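Local coordinates for pseudopodium-enriched atypical kinase 1 (Homo sapiens, PDB 6BHC), which is a dimer-forming pseudokinase with a protein kinase fold that probably works in signalling as a scaffold rather than as an active tyrosine kinase, at residues Leu290-Pro295 / Pro313-Arg318; Ser172-Glu177 / Arg318-Arg323. The protein carries 1 engineered substitution. One frame throughout, in Å; residues are numbered along the deposited sequence.

In the fold
Both contacts lie in the largely helical C-terminal lobe of the kinase fold, and both are partly buried. They share R318, in the loop that leads into helix 322-332. Contact 1 joins that loop to the end of helix 277-289 and the turn after it. Its chemistry is apolar, leucine, isoleucine and proline, with one bridging water. Contact 2 ties the start of helix 322-332 to the first turn of helix 173-194. There the buried centre is polar: a glutamate meets two serines, while D174 and P320 lie at the exposed margin. The two touch where H291 meets Y176 and where P316 and F317 pack on S322.

Contact 1 (Leu290-Pro295 / Pro313-Arg318); sequences LHLPNP and PRIPFR
The backbone carbonyl of L290 and the guanidinium of R318 are joined through water 1. The water donates to L290 O at 2.9 Å and accepts from R318 NH1 at 3.2 Å. No direct hydrogen bond links the two segments, and the rest of the contact is apolar. I315 meets both leucines. Its two branches part at CB: CG2 lies anti to the backbone N and CG1 anti to the carbonyl carbon (chi1 -66°). CG2 of I315 packs on CD1 of L290 at 3.6 Å. CG1 of I315 meets CD1 of L292 at 3.9 Å, and its terminal CD1 comes back to L290. Both leucines cross the isoleucine at about a right angle. The two methyls of L292 reach toward P316 CD, CD1 at 3.7 Å and CD2 slightly farther off. At the other end of the segments two prolines meet, P295 CB lying 3.8 Å from P313 CD. Between the leucines, H291 has positive phi (60°) and is the C-prime residue of a Schellman motif that ends helix 277-289. This turn sends L290 and L292 toward the same partner. N294 then takes the N-cap position of helix 295-298. Y287 of helix 277-289 lies against L292, P295 and I315, and its OH bonds to P313 O. Q326 of helix 322-332 holds I315 N. The turn leaving helix 277-289 thus packs against the loop before helix 322-332, in the helical C-terminal lobe of the kinase fold, with H169 of helix 166-171 against L290 and R318.

Contact 2 (Ser172-Glu177 / Arg318-Arg323); sequences SPDLYE and RSPYSR
P173, in the first turn of helix 173-194, sets CB and CG of its ring against the backbone of R318. CB and CG each lie 3.5 Å from R318 O, and CB also touches R318 CB. D174 follows. Its side chain crosses that of P320 at about a right angle, and OD1 lies 3.6 Å from S319 CB. Water 2 donates to D174 OD1 at 2.8 Å and makes a weak bond to R318 O. The backbone O of D174 approaches CE2 of Y321 obliquely, at 3.7 Å. The hydroxyl of that tyrosine bonds to R178, the next residue after the segment. One turn along from P173, E177 provides the main polar link. Its chain is extended beyond CG and brings OE1 to two neighbouring serine hydroxyls. S322 OG donates to OE1 of E177 at 2.7 Å, on the syn lone pair. S319 OG is modelled as donating to it too, but so close that the detail of this bond is doubtful. The other carboxylate oxygen, OE2, bonds to H169, so both ends of the buried carboxylate are held. S322 OG also accepts two backbone N-H groups, S319 N at 3.0 Å and R318 N at 3.2 Å. S319 OG accepts in turn from Y321 N. Its chi1 of 78° sets OG between the backbone N and the carbonyl carbon, within reach of both Y321 N and E177. S319 and S322 form a capping box at the start of helix 322-332, here fastened by a glutamate to helix 173-194 in the C-terminal lobe of a kinase fold.

Contact 1 (Leu290-Pro295 / Pro313-Arg318)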
ATOM      1  N   LEU A 290      18.741  -1.371 -30.704  1.00 21.68           N
ATOM      2  CA  LEU A 290      19.737  -0.340 -30.458  1.00 27.51           C
ATOM      3  C   LEU A 290      20.139   0.393 -31.733  1.00 26.16           C
ATOM      4  O   LEU A 290      21.227   0.980 -31.785  1.00 29.83           O
ATOM      5  CB  LEU A 290      20.967  -0.948 -29.782  1.00 17.15           C
ATOM      6  CG  LEU A 290      20.693  -1.531 -28.397  1.00 26.26           C
ATOM      7  CD1 LEU A 290      21.950  -2.159 -27.822  1.00 25.27           C
ATOM      8  CD2 LEU A 290      20.142  -0.463 -27.461  1.00 25.95           C
ATOM      9  N   HIS A 291      19.285   0.362 -32.759  1.00 21.76           N
ATOM     10  CA  HIS A 291      19.512   1.066 -34.022  1.00 25.53           C
ATOM     11  C   HIS A 291      20.792   0.604 -34.710  1.00 24.49           C
ATOM     12  O   HIS A 291      21.478   1.385 -35.372  1.00 27.73           O
ATOM     13  CB  HIS A 291      19.519   2.582 -33.814  1.00 22.55           C
ATOM     14  CG  HIS A 291      18.221   3.118 -33.297  1.00 26.12           C
ATOM     15  ND1 HIS A 291      18.023   3.441 -31.972  1.00 26.21           N
ATOM     16  CD2 HIS A 291      17.045   3.363 -33.923  1.00 25.59           C
ATOM     17  CE1 HIS A 291      16.786   3.875 -31.806  1.00 21.63           C
ATOM     18  NE2 HIS A 291      16.171   3.836 -32.975  1.00 27.66           N
ATOM     19  N   LEU A 292      21.116  -0.672 -34.563  1.00 26.36           N
ATOM     20  CA  LEU A 292      22.222  -1.290 -35.266  1.00 35.98           C
ATOM     21  C   LEU A 292      21.694  -2.319 -36.259  1.00 33.47           C
ATOM     22  O   LEU A 292      20.618  -2.888 -36.052  1.00 40.55           O
ATOM     23  CB  LEU A 292      23.187  -1.972 -34.290  1.00 35.10           C
ATOM     24  CG  LEU A 292      23.745  -1.093 -33.170  1.00 31.62           C
ATOM     25  CD1 LEU A 292      24.552  -1.929 -32.189  1.00 34.46           C
ATOM     26  CD2 LEU A 292      24.588   0.032 -33.746  1.00 26.35           C
ATOM     27  N   PRO A 293      22.412  -2.577 -37.347  1.00 38.46           N
ATOM     28  CA  PRO A 293      21.954  -3.596 -38.294  1.00 38.67           C
ATOM     29  C   PRO A 293      22.064  -4.992 -37.701  1.00 33.36           C
ATOM     30  O   PRO A 293      22.726  -5.222 -36.687  1.00 27.51           O
ATOM     31  CB  PRO A 293      22.897  -3.424 -39.490  1.00 41.43           C
ATOM     32  CG  PRO A 293      24.124  -2.810 -38.912  1.00 45.24           C
ATOM     33  CD  PRO A 293      23.656  -1.926 -37.791  1.00 44.88           C
ATOM     34  N   ASN A 294      21.374  -5.926 -38.348  1.00 37.26           N
ATOM     35  CA  ASN A 294      21.520  -7.341 -38.055  1.00 30.61           C
ATOM     36  C   ASN A 294      22.996  -7.725 -38.160  1.00 28.89           C
ATOM     37  O   ASN A 294      23.605  -7.527 -39.222  1.00 36.71           O
ATOM     38  CB  ASN A 294      20.673  -8.158 -39.032  1.00 38.89           C
ATOM     39  CG  ASN A 294      20.748  -9.660 -38.784  1.00 38.92           C
ATOM     40  OD1 ASN A 294      21.380 -10.126 -37.838  1.00 32.34           O
ATOM     41  ND2 ASN A 294      20.081 -10.426 -39.640  1.00 39.44           N
ATOM     42  N   PRO A 295      23.605  -8.245 -37.091  1.00 30.93           N
ATOM     43  CA  PRO A 295      25.049  -8.541 -37.129  1.00 33.55           C
ATOM     44  C   PRO A 295      25.464  -9.436 -38.280  1.00 41.16           C
ATOM     45  O   PRO A 295      26.604  -9.336 -38.755  1.00 48.37           O
ATOM     46  CB  PRO A 295      25.296  -9.224 -35.777  1.00 32.17           C
ATOM     47  CG  PRO A 295      24.216  -8.723 -34.897  1.00 31.64           C
ATOM     48  CD  PRO A 295      23.016  -8.512 -35.768  1.00 23.79           C
ATOM     49  N   PRO A 313      29.890  -7.620 -34.182  1.00 44.30           N
ATOM     50  CA  PRO A 313      30.008  -6.156 -34.192  1.00 43.69           C
ATOM     51  C   PRO A 313      29.790  -5.577 -32.801  1.00 33.39           C
ATOM     52  O   PRO A 313      28.967  -6.067 -32.026  1.00 41.44           O
ATOM     53  CB  PRO A 313      28.907  -5.716 -35.165  1.00 45.31           C
ATOM     54  CG  PRO A 313      28.633  -6.923 -36.007  1.00 49.48           C
ATOM     55  CD  PRO A 313      28.841  -8.097 -35.098  1.00 48.45           C
ATOM     56  N   ARG A 314      30.541  -4.522 -32.493  1.00 36.79           N
ATOM     57  CA  ARG A 314      30.529  -3.937 -31.160  1.00 33.28           C
ATOM     58  C   ARG A 314      29.330  -3.014 -30.988  1.00 28.91           C
ATOM     59  O   ARG A 314      29.061  -2.161 -31.840  1.00 35.58           O
ATOM     60  CB  ARG A 314      31.824  -3.164 -30.908  1.00 41.08           C
ATOM     61  CG  ARG A 314      33.089  -3.976 -31.128  1.00 46.09           C
ATOM     62  CD  ARG A 314      33.286  -5.020 -30.040  1.00 48.85           C
ATOM     63  NE  ARG A 314      34.394  -5.920 -30.348  1.00 55.15           N
ATOM     64  CZ  ARG A 314      35.668  -5.665 -30.065  1.00 54.89           C
ATOM     65  NH1 ARG A 314      36.003  -4.531 -29.464  1.00 55.41           N
ATOM     66  NH2 ARG A 314      36.608  -6.543 -30.385  1.00 55.02           N
ATOM     67  N   ILE A 315      28.614  -3.183 -29.885  1.00 21.61           N
ATOM     68  CA  ILE A 315      27.527  -2.265 -29.538  1.00 29.19           C
ATOM     69  C   ILE A 315      28.128  -1.000 -28.940  1.00 33.84           C
ATOM     70  O   ILE A 315      28.982  -1.094 -28.041  1.00 40.23           O
ATOM     71  CB  ILE A 315      26.557  -2.928 -28.566  1.00 32.24           C
ATOM     72  CG1 ILE A 315      25.836  -4.094 -29.247  1.00 33.54           C
ATOM     73  CG2 ILE A 315      25.559  -1.911 -28.034  1.00 30.51           C
ATOM     74  CD1 ILE A 315      24.829  -4.793 -28.363  1.00 32.43           C
ATOM     75  N   PRO A 316      27.734   0.186 -29.405  1.00 27.15           N
ATOM     76  CA  PRO A 316      28.310   1.423 -28.863  1.00 28.32           C
ATOM     77  C   PRO A 316      28.039   1.561 -27.370  1.00 28.36           C
ATOM     78  O   PRO A 316      26.966   1.210 -26.877  1.00 23.41           O
ATOM     79  CB  PRO A 316      27.609   2.523 -29.668  1.00 31.54           C
ATOM     80  CG  PRO A 316      27.154   1.848 -30.922  1.00 30.27           C
ATOM     81  CD  PRO A 316      26.806   0.448 -30.520  1.00 26.73           C
ATOM     82  N   PHE A 317      29.035   2.080 -26.653  1.00 33.21           N
ATOM     83  CA  PHE A 317      28.981   2.226 -25.198  1.00 26.62           C
ATOM     84  C   PHE A 317      28.430   3.612 -24.881  1.00 27.57           C
ATOM     85  O   PHE A 317      29.167   4.596 -24.797  1.00 29.46           O
ATOM     86  CB  PHE A 317      30.364   2.001 -24.601  1.00 41.10           C
ATOM     87  CG  PHE A 317      30.438   2.214 -23.119  1.00 51.31           C
ATOM     88  CD1 PHE A 317      29.585   1.539 -22.264  1.00 48.62           C
ATOM     89  CD2 PHE A 317      31.384   3.071 -22.578  1.00 52.20           C
ATOM     90  CE1 PHE A 317      29.660   1.730 -20.897  1.00 47.80           C
ATOM     91  CE2 PHE A 317      31.466   3.262 -21.212  1.00 50.24           C
ATOM     92  CZ  PHE A 317      30.602   2.589 -20.371  1.00 50.26           C
ATOM     93  N   ARG A 318      27.110   3.691 -24.698  1.00 33.37           N
ATOM     94  CA  ARG A 318      26.426   4.972 -24.579  1.00 38.52           C
ATOM     95  C   ARG A 318      25.598   5.137 -23.312  1.00 26.11           C
ATOM     96  O   ARG A 318      25.194   6.265 -23.013  1.00 31.34           O
ATOM     97  CB  ARG A 318      25.510   5.201 -25.792  1.00 38.63           C
ATOM     98  CG  ARG A 318      26.227   5.103 -27.128  1.00 44.87           C
ATOM     99  CD  ARG A 318      25.250   4.890 -28.268  1.00 48.41           C
ATOM    100  NE  ARG A 318      24.401   6.054 -28.493  1.00 53.42           N
ATOM    101  CZ  ARG A 318      23.491   6.132 -29.458  1.00 61.03           C
ATOM    102  NH1 ARG A 318      23.314   5.112 -30.287  1.00 52.63           N
ATOM    103  NH2 ARG A 318      22.761   7.228 -29.594  1.00 69.92           N
TER
HETATM  104  O   HOH W   1      23.606   1.914 -30.368  1.00 47.91           O

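Contact 2 (Ser172-Glu177 / Arg318-Arg323)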
ATOM      1  N   SER A 172      18.933  11.071 -25.473  1.00 39.94           N
ATOM      2  CA  SER A 172      18.719  10.481 -24.152  1.00 33.33           C
ATOM      3  C   SER A 172      19.012   8.990 -24.222  1.00 31.32           C
ATOM      4  O   SER A 172      18.089   8.165 -24.275  1.00 39.96           O
ATOM      5  CB  SER A 172      17.293  10.734 -23.661  1.00 33.41           C
ATOM      6  OG  SER A 172      16.977  12.114 -23.707  1.00 46.11           O
ATOM      7  N   PRO A 173      20.291   8.603 -24.216  1.00 29.16           N
ATOM      8  CA  PRO A 173      20.611   7.169 -24.295  1.00 26.31           C
ATOM      9  C   PRO A 173      20.204   6.390 -23.057  1.00 27.71           C
ATOM     10  O   PRO A 173      19.848   5.211 -23.175  1.00 27.44           O
ATOM     11  CB  PRO A 173      22.132   7.160 -24.497  1.00 26.61           C
ATOM     12  CG  PRO A 173      22.595   8.438 -23.882  1.00 28.08           C
ATOM     13  CD  PRO A 173      21.503   9.439 -24.147  1.00 27.13           C
ATOM     14  N   ASP A 174      20.243   7.008 -21.875  1.00 24.13           N
ATOM     15  CA  ASP A 174      19.872   6.291 -20.659  1.00 31.83           C
ATOM     16  C   ASP A 174      18.392   5.935 -20.655  1.00 27.10           C
ATOM     17  O   ASP A 174      18.017   4.808 -20.310  1.00 23.74           O
ATOM     18  CB  ASP A 174      20.225   7.126 -19.429  1.00 39.81           C
ATOM     19  CG  ASP A 174      21.711   7.377 -19.302  1.00 52.29           C
ATOM     20  OD1 ASP A 174      22.431   7.216 -20.308  1.00 53.73           O
ATOM     21  OD2 ASP A 174      22.159   7.738 -18.195  1.00 59.20           O
ATOM     22  N   LEU A 175      17.536   6.881 -21.044  1.00 24.08           N
ATOM     23  CA  LEU A 175      16.100   6.628 -21.028  1.00 24.07           C
ATOM     24  C   LEU A 175      15.698   5.630 -22.107  1.00 22.83           C
ATOM     25  O   LEU A 175      14.895   4.726 -21.853  1.00 22.21           O
ATOM     26  CB  LEU A 175      15.338   7.943 -21.194  1.00 30.61           C
ATOM     27  CG  LEU A 175      13.811   7.866 -21.137  1.00 50.03           C
ATOM     28  CD1 LEU A 175      13.355   7.111 -19.899  1.00 57.73           C
ATOM     29  CD2 LEU A 175      13.208   9.263 -21.164  1.00 54.63           C
ATOM     30  N   TYR A 176      16.251   5.767 -23.314  1.00 25.01           N
ATOM     31  CA  TYR A 176      15.842   4.884 -24.402  1.00 20.68           C
ATOM     32  C   TYR A 176      16.317   3.455 -24.165  1.00 24.34           C
ATOM     33  O   TYR A 176      15.549   2.502 -24.336  1.00 29.22           O
ATOM     34  CB  TYR A 176      16.362   5.401 -25.745  1.00 19.06           C
ATOM     35  CG  TYR A 176      16.059   4.443 -26.877  1.00 22.63           C
ATOM     36  CD1 TYR A 176      14.788   4.379 -27.435  1.00 23.71           C
ATOM     37  CD2 TYR A 176      17.033   3.583 -27.369  1.00 21.16           C
ATOM     38  CE1 TYR A 176      14.500   3.494 -28.457  1.00 23.11           C
ATOM     39  CE2 TYR A 176      16.755   2.696 -28.390  1.00 25.65           C
ATOM     40  CZ  TYR A 176      15.487   2.657 -28.931  1.00 26.34           C
ATOM     41  OH  TYR A 176      15.201   1.776 -29.949  1.00 27.32           O
ATOM     42  N   GLU A 177      17.584   3.285 -23.777  1.00 24.35           N
ATOM     43  CA  GLU A 177      18.115   1.939 -23.597  1.00 27.56           C
ATOM     44  C   GLU A 177      17.538   1.248 -22.368  1.00 28.61           C
ATOM     45  O   GLU A 177      17.601   0.017 -22.282  1.00 27.50           O
ATOM     46  CB  GLU A 177      19.644   1.978 -23.524  1.00 21.83           C
ATOM     47  CG  GLU A 177      20.294   2.503 -24.801  1.00 25.56           C
ATOM     48  CD  GLU A 177      21.773   2.171 -24.904  1.00 32.85           C
ATOM     49  OE1 GLU A 177      22.312   1.514 -23.988  1.00 27.96           O
ATOM     50  OE2 GLU A 177      22.397   2.566 -25.912  1.00 33.32           O
ATOM     51  N   ARG A 318      27.110   3.691 -24.698  1.00 33.37           N
ATOM     52  CA  ARG A 318      26.426   4.972 -24.579  1.00 38.52           C
ATOM     53  C   ARG A 318      25.598   5.137 -23.312  1.00 26.11           C
ATOM     54  O   ARG A 318      25.194   6.265 -23.013  1.00 31.34           O
ATOM     55  CB  ARG A 318      25.510   5.201 -25.792  1.00 38.63           C
ATOM     56  CG  ARG A 318      26.227   5.103 -27.128  1.00 44.87           C
ATOM     57  CD  ARG A 318      25.250   4.890 -28.268  1.00 48.41           C
ATOM     58  NE  ARG A 318      24.401   6.054 -28.493  1.00 53.42           N
ATOM     59  CZ  ARG A 318      23.491   6.132 -29.458  1.00 61.03           C
ATOM     60  NH1 ARG A 318      23.314   5.112 -30.287  1.00 52.63           N
ATOM     61  NH2 ARG A 318      22.761   7.228 -29.594  1.00 69.92           N
ATOM     62  N   SER A 319      25.339   4.074 -22.561  1.00 29.29           N
ATOM     63  CA  SER A 319      24.489   4.155 -21.381  1.00 26.27           C
ATOM     64  C   SER A 319      24.943   3.100 -20.391  1.00 28.24           C
ATOM     65  O   SER A 319      25.699   2.188 -20.749  1.00 27.02           O
ATOM     66  CB  SER A 319      23.013   3.953 -21.749  1.00 25.52           C
ATOM     67  OG  SER A 319      22.723   2.585 -21.960  1.00 26.23           O
ATOM     68  N   PRO A 320      24.507   3.188 -19.127  1.00 25.33           N
ATOM     69  CA  PRO A 320      24.838   2.131 -18.157  1.00 27.33           C
ATOM     70  C   PRO A 320      24.305   0.757 -18.528  1.00 30.99           C
ATOM     71  O   PRO A 320      24.657  -0.221 -17.856  1.00 25.69           O
ATOM     72  CB  PRO A 320      24.196   2.630 -16.855  1.00 25.72           C
ATOM     73  CG  PRO A 320      24.110   4.103 -17.021  1.00 36.10           C
ATOM     74  CD  PRO A 320      23.847   4.336 -18.480  1.00 23.39           C
ATOM     75  N   TYR A 321      23.471   0.649 -19.557  1.00 23.71           N
ATOM     76  CA  TYR A 321      22.906  -0.625 -19.975  1.00 27.26           C
ATOM     77  C   TYR A 321      23.608  -1.212 -21.192  1.00 29.52           C
ATOM     78  O   TYR A 321      23.312  -2.348 -21.570  1.00 26.58           O
ATOM     79  CB  TYR A 321      21.410  -0.461 -20.271  1.00 23.65           C
ATOM     80  CG  TYR A 321      20.648   0.265 -19.184  1.00 24.53           C
ATOM     81  CD1 TYR A 321      20.143  -0.420 -18.085  1.00 19.54           C
ATOM     82  CD2 TYR A 321      20.430   1.638 -19.260  1.00 24.07           C
ATOM     83  CE1 TYR A 321      19.446   0.242 -17.089  1.00 20.56           C
ATOM     84  CE2 TYR A 321      19.735   2.306 -18.268  1.00 21.66           C
ATOM     85  CZ  TYR A 321      19.244   1.604 -17.185  1.00 30.51           C
ATOM     86  OH  TYR A 321      18.550   2.262 -16.194  1.00 26.46           O
ATOM     87  N   SER A 322      24.546  -0.477 -21.793  1.00 24.75           N
ATOM     88  CA  SER A 322      25.121  -0.897 -23.067  1.00 23.36           C
ATOM     89  C   SER A 322      26.013  -2.123 -22.909  1.00 23.75           C
ATOM     90  O   SER A 322      25.958  -3.043 -23.734  1.00 25.67           O
ATOM     91  CB  SER A 322      25.898   0.262 -23.692  1.00 29.08           C
ATOM     92  OG  SER A 322      25.052   1.384 -23.890  1.00 27.02           O
ATOM     93  N   ARG A 323      26.841  -2.161 -21.860  1.00 21.30           N
ATOM     94  CA  ARG A 323      27.743  -3.296 -21.679  1.00 25.41           C
ATOM     95  C   ARG A 323      26.972  -4.574 -21.373  1.00 26.19           C
ATOM     96  O   ARG A 323      27.313  -5.647 -21.882  1.00 24.93           O
ATOM     97  CB  ARG A 323      28.750  -3.005 -20.567  1.00 27.27           C
ATOM     98  CG  ARG A 323      29.515  -1.712 -20.749  1.00 38.91           C
ATOM     99  CD  ARG A 323      30.746  -1.663 -19.860  1.00 41.68           C
ATOM    100  NE  ARG A 323      31.866  -2.383 -20.455  1.00 51.71           N
ATOM    101  CZ  ARG A 323      32.727  -1.841 -21.310  1.00 56.81           C
ATOM    102  NH1 ARG A 323      32.597  -0.569 -21.667  1.00 47.28           N
ATOM    103  NH2 ARG A 323      33.718  -2.568 -21.806  1.00 56.18           N
TER
HETATM  104  O   HOH W   2      25.084   7.897 -20.042  1.00 27.50           O